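PDB 1X3L: glycerate 2-kinase from Pyrococcus horikoshii, which catalyses the ATP-dependent phosphorylation of D-glycerate to 2-phosphoglycerate, with magnesium as cofactor, and also accepts other nucleotides or pyrophosphate as phosphate donor. Local coordinates for residues N29-S34 / E68-V73; D36-Q41 / N122-I127; K43-K48 / K186-V191; V51-L56 / E62-I67. One frame throughout, in Å; residues are numbered along the deposited sequence.

Contact 1: residues N29-S34 / E68-V73; sequences NAVKVS and EDILDV
V33 puts both of its methyls against the last part of helix 60-70 and the chain beyond it. V33 CB already lies 3.9 Å from the carbonyl oxygen I70 O. One branch, V33 CG1, reaches L71 CD2 at 3.6 Å. The other, V33 CG2, comes still closer to L71 CD2, at 3.5 Å, tighter than usual for two carbons, and lies 3.7 Å from L71 CG, so that the L71 methyl is set across the fork of the valine. V33 CG2 also touches I70 CD1 at 3.9 Å. V33 thus lies against both residues, its side chain crossing that of L71 at a slant. I70 makes the other contact: its CG1 sits between backbone N and carbonyl carbon (chi1 63°), and the chain then extends to carry CD1 over V31, where I70 CD1 meets V31 CG1 at 3.7 Å and the oxygen V31 O at 3.7 Å. V31 and L71 are buried, while I70 and V33 remain partly exposed. L71 also rests on I38 of the next strand and on I47. The side-chain contacts are apolar; I70 O and V31 O lie against methyls without accepting a bond from them. The contact belongs to an alpha/beta domain in which a small three-stranded antiparallel sheet, here its edge strand 31-33, is laid against the last part of helix 60-70 and the extended chain beyond it.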
loop_
_atom_site.group_PDB
_atom_site.type_symbol
_atom_site.label_atom_id
_atom_site.label_comp_id
_atom_site.label_asym_id
_atom_site.label_seq_id
_atom_site.Cartn_x
_atom_site.Cartn_y
_atom_site.Cartn_z
ATOM N N ASN A 29 7.297 -5.270 14.348
ATOM C CA ASN A 29 6.484 -6.481 14.463
ATOM C C ASN A 29 7.114 -7.608 13.649
ATOM O O ASN A 29 7.059 -8.777 14.035
ATOM C CB ASN A 29 5.058 -6.268 13.933
ATOM C CG ASN A 29 4.232 -5.343 14.805
ATOM O OD1 ASN A 29 4.400 -5.301 16.024
ATOM N ND2 ASN A 29 3.311 -4.614 14.184
ATOM N N ALA A 30 7.711 -7.244 12.518
ATOM C CA ALA A 30 8.317 -8.215 11.612
ATOM C C ALA A 30 9.758 -8.592 11.917
ATOM O O ALA A 30 10.145 -9.748 11.760
ATOM C CB ALA A 30 8.227 -7.697 10.177
ATOM N N VAL A 31 10.545 -7.611 12.341
ATOM C CA VAL A 31 11.960 -7.817 12.618
ATOM C C VAL A 31 12.291 -7.889 14.103
ATOM O O VAL A 31 12.144 -6.905 14.827
ATOM C CB VAL A 31 12.809 -6.677 11.996
ATOM C CG1 VAL A 31 14.286 -7.006 12.109
ATOM C CG2 VAL A 31 12.408 -6.456 10.544
ATOM N N LYS A 32 12.740 -9.061 14.541
ATOM C CA LYS A 32 13.129 -9.274 15.931
ATOM C C LYS A 32 14.640 -9.488 15.948
ATOM O O LYS A 32 15.193 -10.106 15.036
ATOM C CB LYS A 32 12.423 -10.505 16.500
ATOM C CG LYS A 32 10.908 -10.473 16.363
ATOM C CD LYS A 32 10.297 -9.261 17.058
ATOM C CE LYS A 32 8.787 -9.240 16.873
ATOM N NZ LYS A 32 8.156 -8.044 17.488
ATOM N N VAL A 33 15.313 -8.975 16.970
ATOM C CA VAL A 33 16.759 -9.130 17.051
ATOM C C VAL A 33 17.181 -9.826 18.336
ATOM O O VAL A 33 16.703 -9.492 19.421
ATOM C CB VAL A 33 17.475 -7.772 16.927
ATOM C CG1 VAL A 33 18.969 -7.955 17.159
ATOM C CG2 VAL A 33 17.225 -7.174 15.554
ATOM N N SER A 34 18.077 -10.800 18.198
ATOM C CA SER A 34 18.599 -11.538 19.342
ATOM C C SER A 34 19.861 -10.850 19.843
ATOM O O SER A 34 19.808 -9.728 20.347
ATOM C CB SER A 34 18.925 -12.989 18.968
ATOM O OG SER A 34 17.747 -13.741 18.740
ATOM N N GLU A 68 17.218 1.282 13.021
ATOM C CA GLU A 68 18.258 1.864 13.870
ATOM C C GLU A 68 17.966 1.662 15.356
ATOM O O GLU A 68 18.887 1.635 16.169
ATOM C CB GLU A 68 18.412 3.369 13.616
ATOM C CG GLU A 68 18.922 3.752 12.245
ATOM C CD GLU A 68 19.336 5.213 12.182
ATOM O OE1 GLU A 68 18.549 6.084 12.612
ATOM O OE2 GLU A 68 20.449 5.493 11.699
ATOM N N ASP A 69 16.691 1.528 15.713
ATOM C CA ASP A 69 16.336 1.343 17.116
ATOM C C ASP A 69 16.584 -0.073 17.618
ATOM O O ASP A 69 16.587 -0.313 18.826
ATOM C CB ASP A 69 14.871 1.721 17.371
ATOM C CG ASP A 69 14.610 3.207 17.187
ATOM O OD1 ASP A 69 15.540 4.010 17.413
ATOM O OD2 ASP A 69 13.470 3.574 16.829
ATOM N N ILE A 70 16.796 -1.013 16.703
ATOM C CA ILE A 70 17.042 -2.391 17.112
ATOM C C ILE A 70 18.361 -2.948 16.596
ATOM O O ILE A 70 18.749 -4.055 16.960
ATOM C CB ILE A 70 15.903 -3.327 16.653
ATOM C CG1 ILE A 70 15.832 -3.361 15.124
ATOM C CG2 ILE A 70 14.586 -2.856 17.245
ATOM C CD1 ILE A 70 14.752 -4.286 14.584
ATOM N N LEU A 71 19.048 -2.182 15.755
ATOM C CA LEU A 71 20.321 -2.623 15.193
ATOM C C LEU A 71 21.270 -1.456 14.946
ATOM O O LEU A 71 20.838 -0.352 14.612
ATOM C CB LEU A 71 20.089 -3.365 13.870
ATOM C CG LEU A 71 19.353 -4.707 13.901
ATOM C CD1 LEU A 71 18.986 -5.123 12.482
ATOM C CD2 LEU A 71 20.231 -5.764 14.563
ATOM N N ASP A 72 22.566 -1.704 15.115
ATOM C CA ASP A 72 23.566 -0.671 14.877
ATOM C C ASP A 72 23.831 -0.654 13.381
ATOM O O ASP A 72 24.294 -1.642 12.814
ATOM C CB ASP A 72 24.858 -0.982 15.635
ATOM C CG ASP A 72 24.667 -0.966 17.140
ATOM O OD1 ASP A 72 24.177 0.060 17.668
ATOM O OD2 ASP A 72 25.010 -1.975 17.797
ATOM N N VAL A 73 23.523 0.468 12.739
ATOM C CA VAL A 73 23.708 0.588 11.300
ATOM C C VAL A 73 25.002 1.300 10.923
ATOM O O VAL A 73 25.231 2.447 11.305
ATOM C CB VAL A 73 22.515 1.328 10.657
ATOM C CG1 VAL A 73 22.732 1.473 9.160
ATOM C CG2 VAL A 73 21.227 0.566 10.935
#

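Contact 2: residues D36-Q41 / N122-I127; sequences DKIIVQ and NDIVFI
I38 meets two residues of strand 124-129 with two different branches. Its CD1 reaches toward I124 CD1, methyl to methyl and tip to tip, at 3.9 Å. Its CG2 approaches the ring of F126 at the edge, close to the ring plane, with I38 CG2 4.2 Å from F126 CZ. A first torsion of -64° divides the work: CG2 stands anti to the backbone N and goes to the phenylalanine, while the extended CG1-CD1 arm goes to the isoleucine. All three side chains are buried, and the backbones stay well apart, with the CA atoms of I38 and I124 10.0 Å from each other, so that side chains, not backbone, make the contact. Around this shell, I47 and L71 also lie against I38, and backbone hydrogen bonds between I38 and F45 hold the strand in place. The ring of F126 leans on V51, L71 and I190, which pack around it and probably limit its rotation; I124 is backed by I190. At the end of the segment, D123 accepts hydrogen bonds from the backbone N atoms of K50 and R120. The contact therefore joins the middle strand of the small antiparallel sheet to strand 124-129, which runs between strands 51-56 and 188-194 in the parallel sheet.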
loop_
_atom_site.group_PDB
_atom_site.type_symbol
_atom_site.label_atom_id
_atom_site.label_comp_id
_atom_site.label_asym_id
_atom_site.label_seq_id
_atom_site.Cartn_x
_atom_site.Cartn_y
_atom_site.Cartn_z
ATOM N N ASP A 36 22.893 -11.986 18.052
ATOM C CA ASP A 36 23.675 -12.167 16.843
ATOM C C ASP A 36 22.756 -12.597 15.706
ATOM O O ASP A 36 23.188 -12.741 14.564
ATOM C CB ASP A 36 24.747 -13.233 17.082
ATOM C CG ASP A 36 25.828 -13.223 16.022
ATOM O OD1 ASP A 36 26.712 -14.109 16.060
ATOM O OD2 ASP A 36 25.795 -12.325 15.152
ATOM N N LYS A 37 21.481 -12.791 16.027
ATOM C CA LYS A 37 20.510 -13.229 15.035
ATOM C C LYS A 37 19.415 -12.201 14.764
ATOM O O LYS A 37 18.986 -11.476 15.665
ATOM C CB LYS A 37 19.863 -14.541 15.488
ATOM C CG LYS A 37 20.850 -15.619 15.924
ATOM C CD LYS A 37 21.735 -16.091 14.774
ATOM C CE LYS A 37 22.741 -17.140 15.247
ATOM N NZ LYS A 37 23.582 -17.668 14.133
ATOM N N ILE A 38 18.977 -12.146 13.511
ATOM C CA ILE A 38 17.903 -11.254 13.090
ATOM C C ILE A 38 16.794 -12.172 12.593
ATOM O O ILE A 38 17.008 -12.957 11.676
ATOM C CB ILE A 38 18.345 -10.329 11.940
ATOM C CG1 ILE A 38 19.457 -9.395 12.426
ATOM C CG2 ILE A 38 17.159 -9.514 11.439
ATOM C CD1 ILE A 38 19.980 -8.453 11.361
ATOM N N ILE A 39 15.618 -12.087 13.202
ATOM C CA ILE A 39 14.508 -12.946 12.803
ATOM C C ILE A 39 13.378 -12.146 12.158
ATOM O O ILE A 39 12.673 -11.382 12.824
ATOM C CB ILE A 39 13.966 -13.735 14.015
ATOM C CG1 ILE A 39 15.132 -14.411 14.746
ATOM C CG2 ILE A 39 12.976 -14.797 13.548
ATOM C CD1 ILE A 39 14.728 -15.164 16.001
ATOM N N VAL A 40 13.215 -12.339 10.852
ATOM C CA VAL A 40 12.199 -11.636 10.080
ATOM C C VAL A 40 11.032 -12.552 9.736
ATOM O O VAL A 40 11.162 -13.470 8.921
ATOM C CB VAL A 40 12.802 -11.072 8.779
ATOM C CG1 VAL A 40 11.792 -10.182 8.077
ATOM C CG2 VAL A 40 14.063 -10.300 9.095
ATOM N N GLN A 41 9.888 -12.287 10.358
ATOM C CA GLN A 41 8.692 -13.093 10.148
ATOM C C GLN A 41 9.046 -14.578 10.246
ATOM O O GLN A 41 8.602 -15.389 9.437
ATOM C CB GLN A 41 8.061 -12.783 8.778
ATOM C CG GLN A 41 7.693 -11.308 8.583
ATOM C CD GLN A 41 6.796 -11.064 7.376
ATOM O OE1 GLN A 41 7.002 -11.632 6.306
ATOM N NE2 GLN A 41 5.799 -10.201 7.545
ATOM N N ASN A 122 29.621 -10.636 3.306
ATOM C CA ASN A 122 29.281 -11.061 4.660
ATOM C C ASN A 122 28.458 -10.024 5.426
ATOM O O ASN A 122 28.172 -10.204 6.610
ATOM C CB ASN A 122 30.555 -11.390 5.442
ATOM C CG ASN A 122 31.391 -10.167 5.727
ATOM O OD1 ASN A 122 31.765 -9.430 4.814
ATOM N ND2 ASN A 122 31.689 -9.939 7.002
ATOM N N ASP A 123 28.082 -8.939 4.753
ATOM C CA ASP A 123 27.275 -7.900 5.386
ATOM C C ASP A 123 25.796 -8.087 5.052
ATOM O O ASP A 123 25.442 -8.792 4.103
ATOM C CB ASP A 123 27.701 -6.506 4.917
ATOM C CG ASP A 123 29.137 -6.185 5.261
ATOM O OD1 ASP A 123 29.595 -6.583 6.353
ATOM O OD2 ASP A 123 29.800 -5.519 4.440
ATOM N N ILE A 124 24.940 -7.447 5.839
ATOM C CA ILE A 124 23.501 -7.515 5.630
ATOM C C ILE A 124 23.022 -6.146 5.156
ATOM O O ILE A 124 23.430 -5.116 5.701
ATOM C CB ILE A 124 22.758 -7.878 6.937
ATOM C CG1 ILE A 124 23.135 -9.295 7.374
ATOM C CG2 ILE A 124 21.246 -7.752 6.740
ATOM C CD1 ILE A 124 22.407 -9.770 8.614
ATOM N N VAL A 125 22.174 -6.135 4.134
ATOM C CA VAL A 125 21.644 -4.884 3.604
ATOM C C VAL A 125 20.120 -4.877 3.626
ATOM O O VAL A 125 19.479 -5.649 2.914
ATOM C CB VAL A 125 22.097 -4.643 2.145
ATOM C CG1 VAL A 125 21.519 -3.329 1.635
ATOM C CG2 VAL A 125 23.621 -4.629 2.059
ATOM N N PHE A 126 19.548 -4.004 4.449
ATOM C CA PHE A 126 18.097 -3.871 4.542
ATOM C C PHE A 126 17.614 -2.958 3.421
ATOM O O PHE A 126 18.149 -1.866 3.230
ATOM C CB PHE A 126 17.695 -3.243 5.884
ATOM C CG PHE A 126 17.564 -4.226 7.007
ATOM C CD1 PHE A 126 16.401 -4.972 7.162
ATOM C CD2 PHE A 126 18.601 -4.405 7.913
ATOM C CE1 PHE A 126 16.271 -5.883 8.205
ATOM C CE2 PHE A 126 18.484 -5.314 8.961
ATOM C CZ PHE A 126 17.319 -6.054 9.108
ATOM N N ILE A 127 16.615 -3.409 2.673
ATOM C CA ILE A 127 16.037 -2.597 1.604
ATOM C C ILE A 127 14.618 -2.327 2.102
ATOM O O ILE A 127 13.814 -3.251 2.212
ATOM C CB ILE A 127 15.972 -3.366 0.268
ATOM C CG1 ILE A 127 17.365 -3.870 -0.117
ATOM C CG2 ILE A 127 15.427 -2.455 -0.827
ATOM C CD1 ILE A 127 18.365 -2.762 -0.419
#

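Contact 3: residues K43-K48 / K186-V191; sequences KEFEIK and KGTGIV
F45 and I190 form the close part of this contact. I190 CD1 sits over one face of the phenyl ring, 3.9 Å from the ring centroid and 14° off the ring normal, a CH-pi contact. It is slightly displaced toward the rim, with F45 CD1 as its nearest ring atom at 3.8 Å. The isoleucine arm is fully extended (chi2 180°), which carries its terminal methyl out of strand 188-194 and onto the ring. F45 and I190 are both buried, and the ring gains further cover from F263 and an edge-to-face partner in H261, both on strand 260-266. T188 makes the looser touch. Its methyl rather than its hydroxyl faces the phenylalanine, with T188 CG2 4.0 Å from F45 CD2, on an oblique line that belongs to neither face nor edge. T188 is partly exposed, and toward this end the packing gives way to charged surface. There K48 turns back to pair with E46 two residues earlier in the chain: K48 NZ lies 3.1 Å from E46 OE2, well above the carboxylate plane. This salt bridge stays within 43-48 and spans nothing across the contact; K37 NZ is a second, long and weak ionic neighbour of E46. The chemistry is consequently split, with carbon-only contact inside and charge outside. Between these two segments the attachment rests on apolar burial, chiefly the methyl of I190 over the F45 ring, without a polar bond from one to the other, while the exposed ion pair probably adds little to it.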
loop_
_atom_site.group_PDB
_atom_site.type_symbol
_atom_site.label_atom_id
_atom_site.label_comp_id
_atom_site.label_asym_id
_atom_site.label_seq_id
_atom_site.Cartn_x
_atom_site.Cartn_y
_atom_site.Cartn_z
ATOM N N LYS A 43 11.948 -16.114 9.687
ATOM C CA LYS A 43 13.193 -16.446 8.997
ATOM C C LYS A 43 14.374 -15.885 9.784
ATOM O O LYS A 43 14.469 -14.676 10.003
ATOM C CB LYS A 43 13.180 -15.857 7.582
ATOM C CG LYS A 43 14.291 -16.351 6.662
ATOM C CD LYS A 43 14.072 -17.799 6.234
ATOM C CE LYS A 43 15.098 -18.237 5.193
ATOM N NZ LYS A 43 16.500 -18.175 5.703
ATOM N N GLU A 44 15.278 -16.767 10.201
ATOM C CA GLU A 44 16.437 -16.356 10.989
ATOM C C GLU A 44 17.683 -16.077 10.152
ATOM O O GLU A 44 18.002 -16.820 9.226
ATOM C CB GLU A 44 16.753 -17.430 12.035
ATOM C CG GLU A 44 17.710 -16.972 13.126
ATOM C CD GLU A 44 18.020 -18.064 14.136
ATOM O OE1 GLU A 44 17.065 -18.685 14.654
ATOM O OE2 GLU A 44 19.218 -18.296 14.416
ATOM N N PHE A 45 18.379 -14.994 10.486
ATOM C CA PHE A 45 19.604 -14.612 9.790
ATOM C C PHE A 45 20.690 -14.335 10.815
ATOM O O PHE A 45 20.450 -13.656 11.814
ATOM C CB PHE A 45 19.404 -13.343 8.952
ATOM C CG PHE A 45 18.324 -13.453 7.925
ATOM C CD1 PHE A 45 16.997 -13.214 8.266
ATOM C CD2 PHE A 45 18.629 -13.802 6.616
ATOM C CE1 PHE A 45 15.985 -13.323 7.311
ATOM C CE2 PHE A 45 17.627 -13.914 5.655
ATOM C CZ PHE A 45 16.302 -13.673 6.004
ATOM N N GLU A 46 21.886 -14.854 10.563
ATOM C CA GLU A 46 23.005 -14.645 11.472
ATOM C C GLU A 46 23.757 -13.384 11.074
ATOM O O GLU A 46 24.024 -13.159 9.895
ATOM C CB GLU A 46 23.955 -15.843 11.426
ATOM C CG GLU A 46 25.097 -15.759 12.422
ATOM C CD GLU A 46 26.035 -16.948 12.330
ATOM O OE1 GLU A 46 26.944 -17.056 13.182
ATOM O OE2 GLU A 46 25.863 -17.771 11.406
ATOM N N ILE A 47 24.092 -12.560 12.062
ATOM C CA ILE A 47 24.818 -11.319 11.818
ATOM C C ILE A 47 26.317 -11.604 11.814
ATOM O O ILE A 47 26.938 -11.714 12.868
ATOM C CB ILE A 47 24.518 -10.273 12.915
ATOM C CG1 ILE A 47 23.011 -10.052 13.028
ATOM C CG2 ILE A 47 25.215 -8.960 12.591
ATOM C CD1 ILE A 47 22.608 -9.129 14.160
ATOM N N LYS A 48 26.898 -11.730 10.627
ATOM C CA LYS A 48 28.323 -12.004 10.528
ATOM C C LYS A 48 29.076 -10.891 9.813
ATOM O O LYS A 48 30.040 -11.140 9.093
ATOM C CB LYS A 48 28.547 -13.348 9.825
ATOM C CG LYS A 48 27.822 -13.505 8.499
ATOM C CD LYS A 48 27.853 -14.958 8.032
ATOM C CE LYS A 48 27.130 -15.864 9.022
ATOM N NZ LYS A 48 27.175 -17.302 8.632
ATOM N N LYS A 186 25.883 -7.749 -2.728
ATOM C CA LYS A 186 26.913 -8.783 -2.651
ATOM C C LYS A 186 26.722 -9.716 -1.462
ATOM O O LYS A 186 27.148 -10.872 -1.499
ATOM C CB LYS A 186 28.302 -8.138 -2.578
ATOM C CG LYS A 186 28.588 -7.185 -3.724
ATOM C CD LYS A 186 29.955 -6.524 -3.592
ATOM C CE LYS A 186 30.148 -5.465 -4.669
ATOM N NZ LYS A 186 31.504 -4.843 -4.643
ATOM N N GLY A 187 26.083 -9.217 -0.408
ATOM C CA GLY A 187 25.861 -10.043 0.766
ATOM C C GLY A 187 24.440 -10.567 0.895
ATOM O O GLY A 187 23.882 -11.145 -0.039
ATOM N N THR A 188 23.855 -10.373 2.070
ATOM C CA THR A 188 22.493 -10.818 2.315
ATOM C C THR A 188 21.539 -9.636 2.237
ATOM O O THR A 188 21.727 -8.627 2.917
ATOM C CB THR A 188 22.352 -11.470 3.703
ATOM O OG1 THR A 188 23.142 -12.662 3.754
ATOM C CG2 THR A 188 20.900 -11.829 3.974
ATOM N N GLY A 189 20.517 -9.762 1.397
ATOM C CA GLY A 189 19.546 -8.697 1.266
ATOM C C GLY A 189 18.237 -9.012 1.966
ATOM O O GLY A 189 17.598 -10.033 1.687
ATOM N N ILE A 190 17.837 -8.148 2.893
ATOM C CA ILE A 190 16.578 -8.332 3.601
ATOM C C ILE A 190 15.677 -7.173 3.179
ATOM O O ILE A 190 15.895 -6.031 3.572
ATOM C CB ILE A 190 16.786 -8.340 5.135
ATOM C CG1 ILE A 190 17.622 -9.562 5.529
ATOM C CG2 ILE A 190 15.439 -8.370 5.849
ATOM C CD1 ILE A 190 17.897 -9.691 7.020
ATOM N N VAL A 191 14.675 -7.478 2.361
ATOM C CA VAL A 191 13.763 -6.466 1.846
ATOM C C VAL A 191 12.448 -6.426 2.607
ATOM O O VAL A 191 11.757 -7.437 2.716
ATOM C CB VAL A 191 13.465 -6.724 0.349
ATOM C CG1 VAL A 191 12.616 -5.599 -0.227
ATOM C CG2 VAL A 191 14.777 -6.854 -0.422
#

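Contact 4: residues V51-L56 / E62-I67; sequences VYVIAL and EMARAI
V53 lies in an extended strand whose backbone runs roughly antiparallel to the helical segment 62-67, and it faces A64 and I67, which stand one turn apart on the inner side of the helix. The valine splits its two methyls between them. V53 CG2 meets I67 CG2 at 3.8 Å, the valine and isoleucine branches lying askew to each other, whereas V53 CG1 looks toward A64 CB at a looser 4.4 Å. In the valine, CG1 is anti to the backbone N (chi1 171°), which leaves CG2 on the N side to take the isoleucine. A64 is also covered by L88 and I91, and I67 by V27 of helix 23-30. Away from the strand, E62 and R65 pair across one helical turn. The guanidinium grips the carboxylate side-on, R65 NH2 to E62 OE1 at 2.7 Å on the syn side and R65 NE to E62 OE2 at 3.0 Å, both acceptors lying close to the guanidinium plane. A further R65 NH2 bond to E62 OE2 is weak. The arginine also makes a cation-pi contact with Y24, so the guanidinium has both a carboxylate and an aromatic partner. Strand 51-56, helix 60-70 and strand 75-81 make a beta-alpha-beta unit of the parallel sheet. The chemistry of the helix differs by side: toward the strand it presents small and branched aliphatic groups, so this contact is apolar; the E62-R65 pair, partly exposed, lies away from the strand, while A66 packs on helix 23-30.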
loop_
_atom_site.group_PDB
_atom_site.type_symbol
_atom_site.label_atom_id
_atom_site.label_comp_id
_atom_site.label_asym_id
_atom_site.label_seq_id
_atom_site.Cartn_x
_atom_site.Cartn_y
_atom_site.Cartn_z
ATOM N N VAL A 51 25.755 -3.915 9.139
ATOM C CA VAL A 51 24.389 -3.749 8.655
ATOM C C VAL A 51 24.217 -2.401 7.964
ATOM O O VAL A 51 24.560 -1.357 8.520
ATOM C CB VAL A 51 23.369 -3.840 9.806
ATOM C CG1 VAL A 51 21.958 -3.626 9.269
ATOM C CG2 VAL A 51 23.474 -5.193 10.485
ATOM N N TYR A 52 23.684 -2.435 6.749
ATOM C CA TYR A 52 23.459 -1.227 5.970
ATOM C C TYR A 52 21.964 -1.056 5.717
ATOM O O TYR A 52 21.198 -2.018 5.790
ATOM C CB TYR A 52 24.206 -1.319 4.639
ATOM C CG TYR A 52 25.712 -1.225 4.773
ATOM C CD1 TYR A 52 26.339 0.010 4.947
ATOM C CD2 TYR A 52 26.509 -2.373 4.756
ATOM C CE1 TYR A 52 27.723 0.104 5.100
ATOM C CE2 TYR A 52 27.896 -2.291 4.911
ATOM C CZ TYR A 52 28.495 -1.049 5.083
ATOM O OH TYR A 52 29.859 -0.954 5.245
ATOM N N VAL A 53 21.551 0.169 5.418
ATOM C CA VAL A 53 20.144 0.436 5.155
ATOM C C VAL A 53 19.929 1.289 3.917
ATOM O O VAL A 53 20.550 2.335 3.753
ATOM C CB VAL A 53 19.465 1.167 6.342
ATOM C CG1 VAL A 53 18.063 1.613 5.936
ATOM C CG2 VAL A 53 19.390 0.255 7.555
ATOM N N ILE A 54 19.045 0.826 3.043
ATOM C CA ILE A 54 18.687 1.560 1.841
ATOM C C ILE A 54 17.162 1.636 1.851
ATOM O O ILE A 54 16.481 0.631 1.626
ATOM C CB ILE A 54 19.155 0.841 0.561
ATOM C CG1 ILE A 54 20.687 0.823 0.506
ATOM C CG2 ILE A 54 18.579 1.542 -0.669
ATOM C CD1 ILE A 54 21.256 0.039 -0.671
ATOM N N ALA A 55 16.636 2.825 2.131
ATOM C CA ALA A 55 15.196 3.036 2.196
ATOM C C ALA A 55 14.701 3.967 1.098
ATOM O O ALA A 55 15.343 4.968 0.780
ATOM C CB ALA A 55 14.825 3.593 3.558
ATOM N N LEU A 56 13.550 3.627 0.529
ATOM C CA LEU A 56 12.947 4.414 -0.537
ATOM C C LEU A 56 11.425 4.372 -0.446
ATOM O O LEU A 56 10.819 3.299 -0.350
ATOM C CB LEU A 56 13.389 3.885 -1.905
ATOM C CG LEU A 56 13.272 2.368 -2.078
ATOM C CD1 LEU A 56 12.581 2.037 -3.397
ATOM C CD2 LEU A 56 14.662 1.746 -2.010
ATOM N N GLU A 62 10.672 6.631 8.486
ATOM C CA GLU A 62 10.039 5.920 9.587
ATOM C C GLU A 62 10.512 4.466 9.640
ATOM O O GLU A 62 10.818 3.949 10.712
ATOM C CB GLU A 62 8.513 5.996 9.469
ATOM C CG GLU A 62 7.940 7.301 10.003
ATOM C CD GLU A 62 8.156 7.455 11.507
ATOM O OE1 GLU A 62 7.436 6.796 12.296
ATOM O OE2 GLU A 62 9.056 8.230 11.904
ATOM N N MET A 63 10.593 3.809 8.488
ATOM C CA MET A 63 11.050 2.423 8.461
ATOM C C MET A 63 12.512 2.339 8.894
ATOM O O MET A 63 12.888 1.464 9.672
ATOM C CB MET A 63 10.860 1.833 7.062
ATOM C CG MET A 63 9.387 1.592 6.716
ATOM S SD MET A 63 9.088 1.113 5.008
ATOM C CE MET A 63 9.486 -0.657 5.076
ATOM N N ALA A 64 13.326 3.267 8.400
ATOM C CA ALA A 64 14.747 3.315 8.742
ATOM C C ALA A 64 14.949 3.524 10.239
ATOM O O ALA A 64 15.838 2.929 10.845
ATOM C CB ALA A 64 15.434 4.440 7.966
ATOM N N ARG A 65 14.123 4.380 10.831
ATOM C CA ARG A 65 14.211 4.671 12.257
ATOM C C ARG A 65 14.003 3.400 13.085
ATOM O O ARG A 65 14.668 3.197 14.104
ATOM C CB ARG A 65 13.174 5.737 12.629
ATOM C CG ARG A 65 13.269 6.254 14.054
ATOM C CD ARG A 65 12.446 7.530 14.226
ATOM N NE ARG A 65 11.012 7.320 14.013
ATOM C CZ ARG A 65 10.181 6.801 14.915
ATOM N NH1 ARG A 65 10.631 6.433 16.110
ATOM N NH2 ARG A 65 8.896 6.643 14.620
ATOM N N ALA A 66 13.088 2.543 12.641
ATOM C CA ALA A 66 12.814 1.293 13.346
ATOM C C ALA A 66 14.047 0.389 13.335
ATOM O O ALA A 66 14.396 -0.222 14.350
ATOM C CB ALA A 66 11.625 0.575 12.701
ATOM N N ILE A 67 14.704 0.295 12.185
ATOM C CA ILE A 67 15.894 -0.539 12.076
ATOM C C ILE A 67 17.012 -0.033 12.991
ATOM O O ILE A 67 17.675 -0.827 13.662
ATOM C CB ILE A 67 16.400 -0.593 10.621
ATOM C CG1 ILE A 67 15.369 -1.305 9.740
ATOM C CG2 ILE A 67 17.731 -1.317 10.553
ATOM C CD1 ILE A 67 15.123 -2.749 10.127
#

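Overall arrangement
Contacts 2 and 3 are almost one interface, their centres about 4 Å apart: F126 CE1 and I190 CG2 meet at 3.5 Å, and strands 37-40 and 43-46 are bonded neighbours. Contact 1 joins this core through L71, whose CD1 lies 3.6 Å from F126 CE2, and through backbone pairing of strands 31-33 and 37-40. Together, contacts 1 to 3 fasten the small antiparallel sheet to the alpha/beta core. Contact 4, nested along the chain inside the loops closed by the other three, packs helix 60-70 on the parallel sheet and meets contact 1 through V73. K58, which by similarity binds substrate, follows strand 51-56 closely in the chain, but all four contacts lie away from it.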